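Local coordinates for protein Ufm1-specific protease (Caenorhabditis elegans, PDB 5EJJ) that cleaves the peptide bond after the C-terminal glycine of the ubiquitin-like modifier Ufm1, acting as a thiol protease that removes it from target proteins, at residues A[57-60]-A[61-65]. Sequence-based numbering, arbitrary orientation.
Sequences LTES and NRQFL
Thr58 and Asn61 meet at an N-cap, the start of helix 59-68 in the N-terminal MPN domain. Thr58 OG1 accepts from Asn61 N at 3.2 Å, with an N-H...O angle of 153° that supports a true capping bond. The torsion explains the reach: with chi1 at 55°, OG1 sits between the backbone N and the carbonyl carbon, which brings it within bonding distance of Asn61 N. Thr58 O accepts Arg62 N at 3.1 Å, opening the regular i to i+4 series, which Gln63 N to Glu59 O and Phe64 N to Ser60 O continue.

In the same turn, Glu59 and Arg62 run side by side, their carboxylate and guanidinium planes 31° apart. The salt bridge is side-on but converges on one oxygen: Glu59 OE2 receives Arg62 NE at 2.8 Å and, through its syn lone pair, Arg62 NH2 at 2.6 Å. The other carboxylate oxygen, Glu59 OE1, receives a weak, bent bond from Gln63 NE2 at 2.8 Å. Arg62 NH1 pairs with Glu66 one turn on, putting the guanidinium between two carboxylates; an alanine here would probably leave both glutamates without this cationic mate and Glu59 held at its carboxylate by little more than the weak Gln63 bond.

Farther out, Leu65 packs on Phe36 and Phe38 of strand 33-40, while Phe64 reaches helices 253-280 and 312-325, so the helix bridges the MPN sheet and the neighbouring helices. Phe64 O accepts hydrogen bonds from Ser67 OG and Ser68 OG.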
ATOM      1  N   LEU A  57      23.611  -1.417  -9.989  1.00 33.34           N
ATOM      2  CA  LEU A  57      23.265  -1.055 -11.366  1.00 35.60           C
ATOM      3  C   LEU A  57      23.542  -2.184 -12.353  1.00 39.59           C
ATOM      4  O   LEU A  57      23.872  -1.936 -13.518  1.00 37.88           O
ATOM      5  CB  LEU A  57      23.971   0.219 -11.811  1.00 32.09           C
ATOM      6  CG  LEU A  57      23.515   1.443 -11.023  1.00 37.58           C
ATOM      7  CD1 LEU A  57      24.396   2.636 -11.321  1.00 42.10           C
ATOM      8  CD2 LEU A  57      22.065   1.775 -11.321  1.00 33.33           C
ATOM      9  N   THR A  58      23.391  -3.419 -11.866  1.00 39.34           N
ATOM     10  CA  THR A  58      23.527  -4.636 -12.655  1.00 32.44           C
ATOM     11  C   THR A  58      22.279  -4.919 -13.480  1.00 34.52           C
ATOM     12  O   THR A  58      21.167  -4.640 -13.048  1.00 34.20           O
ATOM     13  CB  THR A  58      23.717  -5.850 -11.732  1.00 32.08           C
ATOM     14  OG1 THR A  58      22.635  -5.919 -10.797  1.00 31.94           O
ATOM     15  CG2 THR A  58      25.009  -5.746 -10.957  1.00 42.16           C
ATOM     16  N   GLU A  59      22.471  -5.504 -14.656  1.00 39.24           N
ATOM     17  CA  GLU A  59      21.365  -6.031 -15.453  1.00 38.65           C
ATOM     18  C   GLU A  59      20.488  -7.001 -14.669  1.00 32.69           C
ATOM     19  O   GLU A  59      19.298  -7.122 -14.941  1.00 32.16           O
ATOM     20  CB  GLU A  59      21.890  -6.735 -16.701  1.00 39.57           C
ATOM     21  CG  GLU A  59      21.392  -6.141 -18.002  1.00 52.97           C
ATOM     22  CD  GLU A  59      20.053  -6.724 -18.441  1.00 62.46           C
ATOM     23  OE1 GLU A  59      19.993  -7.952 -18.686  1.00 60.78           O
ATOM     24  OE2 GLU A  59      19.065  -5.957 -18.544  1.00 61.44           O
ATOM     25  N   SER A  60      21.079  -7.697 -13.703  1.00 35.35           N
ATOM     26  CA  SER A  60      20.322  -8.643 -12.869  1.00 41.14           C
ATOM     27  C   SER A  60      19.268  -7.929 -12.037  1.00 36.62           C
ATOM     28  O   SER A  60      18.128  -8.399 -11.933  1.00 34.64           O
ATOM     29  CB  SER A  60      21.243  -9.442 -11.940  1.00 39.77           C
ATOM     30  OG  SER A  60      22.395  -9.885 -12.637  1.00 54.15           O
ATOM     31  N   ASN A  61      19.652  -6.800 -11.444  1.00 35.03           N
ATOM     32  CA  ASN A  61      18.721  -6.031 -10.630  1.00 32.93           C
ATOM     33  C   ASN A  61      17.725  -5.261 -11.478  1.00 26.91           C
ATOM     34  O   ASN A  61      16.604  -5.042 -11.048  1.00 27.89           O
ATOM     35  CB  ASN A  61      19.441  -5.121  -9.621  1.00 35.88           C
ATOM     36  CG  ASN A  61      19.902  -5.884  -8.366  1.00 49.41           C
ATOM     37  OD1 ASN A  61      19.346  -6.936  -8.035  1.00 52.43           O
ATOM     38  ND2 ASN A  61      20.920  -5.357  -7.668  1.00 47.27           N
ATOM     39  N   ARG A  62      18.115  -4.872 -12.684  1.00 22.15           N
ATOM     40  CA  ARG A  62      17.185  -4.164 -13.543  1.00 21.15           C
ATOM     41  C   ARG A  62      16.014  -5.083 -13.809  1.00 24.17           C
ATOM     42  O   ARG A  62      14.862  -4.694 -13.686  1.00 23.99           O
ATOM     43  CB  ARG A  62      17.836  -3.733 -14.856  1.00 24.15           C
ATOM     44  CG  ARG A  62      17.040  -2.684 -15.615  1.00 21.88           C
ATOM     45  CD  ARG A  62      17.389  -2.605 -17.122  1.00 37.82           C
ATOM     46  NE  ARG A  62      17.367  -3.903 -17.825  1.00 55.17           N
ATOM     47  CZ  ARG A  62      16.293  -4.691 -18.003  1.00 50.29           C
ATOM     48  NH1 ARG A  62      15.090  -4.366 -17.528  1.00 38.45           N
ATOM     49  NH2 ARG A  62      16.427  -5.840 -18.661  1.00 52.55           N
ATOM     50  N   GLN A  63      16.319  -6.324 -14.154  1.00 30.42           N
ATOM     51  CA  GLN A  63      15.289  -7.316 -14.417  1.00 26.30           C
ATOM     52  C   GLN A  63      14.478  -7.647 -13.177  1.00 20.81           C
ATOM     53  O   GLN A  63      13.295  -7.965 -13.278  1.00 19.74           O
ATOM     54  CB  GLN A  63      15.906  -8.604 -14.938  1.00 32.42           C
ATOM     55  CG  GLN A  63      16.644  -8.477 -16.244  1.00 39.61           C
ATOM     56  CD  GLN A  63      17.328  -9.771 -16.621  1.00 43.94           C
ATOM     57  OE1 GLN A  63      17.132 -10.807 -15.971  1.00 40.99           O
ATOM     58  NE2 GLN A  63      18.138  -9.724 -17.673  1.00 49.92           N
ATOM     59  N   PHE A  64      15.100  -7.611 -12.004  1.00 20.67           N
ATOM     60  CA  PHE A  64      14.302  -7.829 -10.804  1.00 17.59           C
ATOM     61  C   PHE A  64      13.299  -6.696 -10.593  1.00 15.17           C
ATOM     62  O   PHE A  64      12.139  -6.942 -10.274  1.00 14.11           O
ATOM     63  CB  PHE A  64      15.137  -8.006  -9.548  1.00 13.30           C
ATOM     64  CG  PHE A  64      14.302  -8.293  -8.343  1.00 14.65           C
ATOM     65  CD1 PHE A  64      13.745  -9.562  -8.151  1.00 13.48           C
ATOM     66  CD2 PHE A  64      14.015  -7.286  -7.426  1.00 13.30           C
ATOM     67  CE1 PHE A  64      12.955  -9.833  -7.051  1.00 13.09           C
ATOM     68  CE2 PHE A  64      13.224  -7.541  -6.320  1.00 11.95           C
ATOM     69  CZ  PHE A  64      12.692  -8.814  -6.127  1.00 13.71           C
ATOM     70  N   LEU A  65      13.752  -5.462 -10.779  1.00 15.39           N
ATOM     71  CA  LEU A  65      12.882  -4.310 -10.617  1.00 13.47           C
ATOM     72  C   LEU A  65      11.672  -4.407 -11.520  1.00 12.97           C
ATOM     73  O   LEU A  65      10.546  -4.378 -11.035  1.00 12.63           O
ATOM     74  CB  LEU A  65      13.628  -2.998 -10.874  1.00 12.97           C
ATOM     75  CG  LEU A  65      14.732  -2.683  -9.861  1.00 11.39           C
ATOM     76  CD1 LEU A  65      15.255  -1.319 -10.122  1.00 12.53           C
ATOM     77  CD2 LEU A  65      14.243  -2.790  -8.447  1.00 10.12           C
TER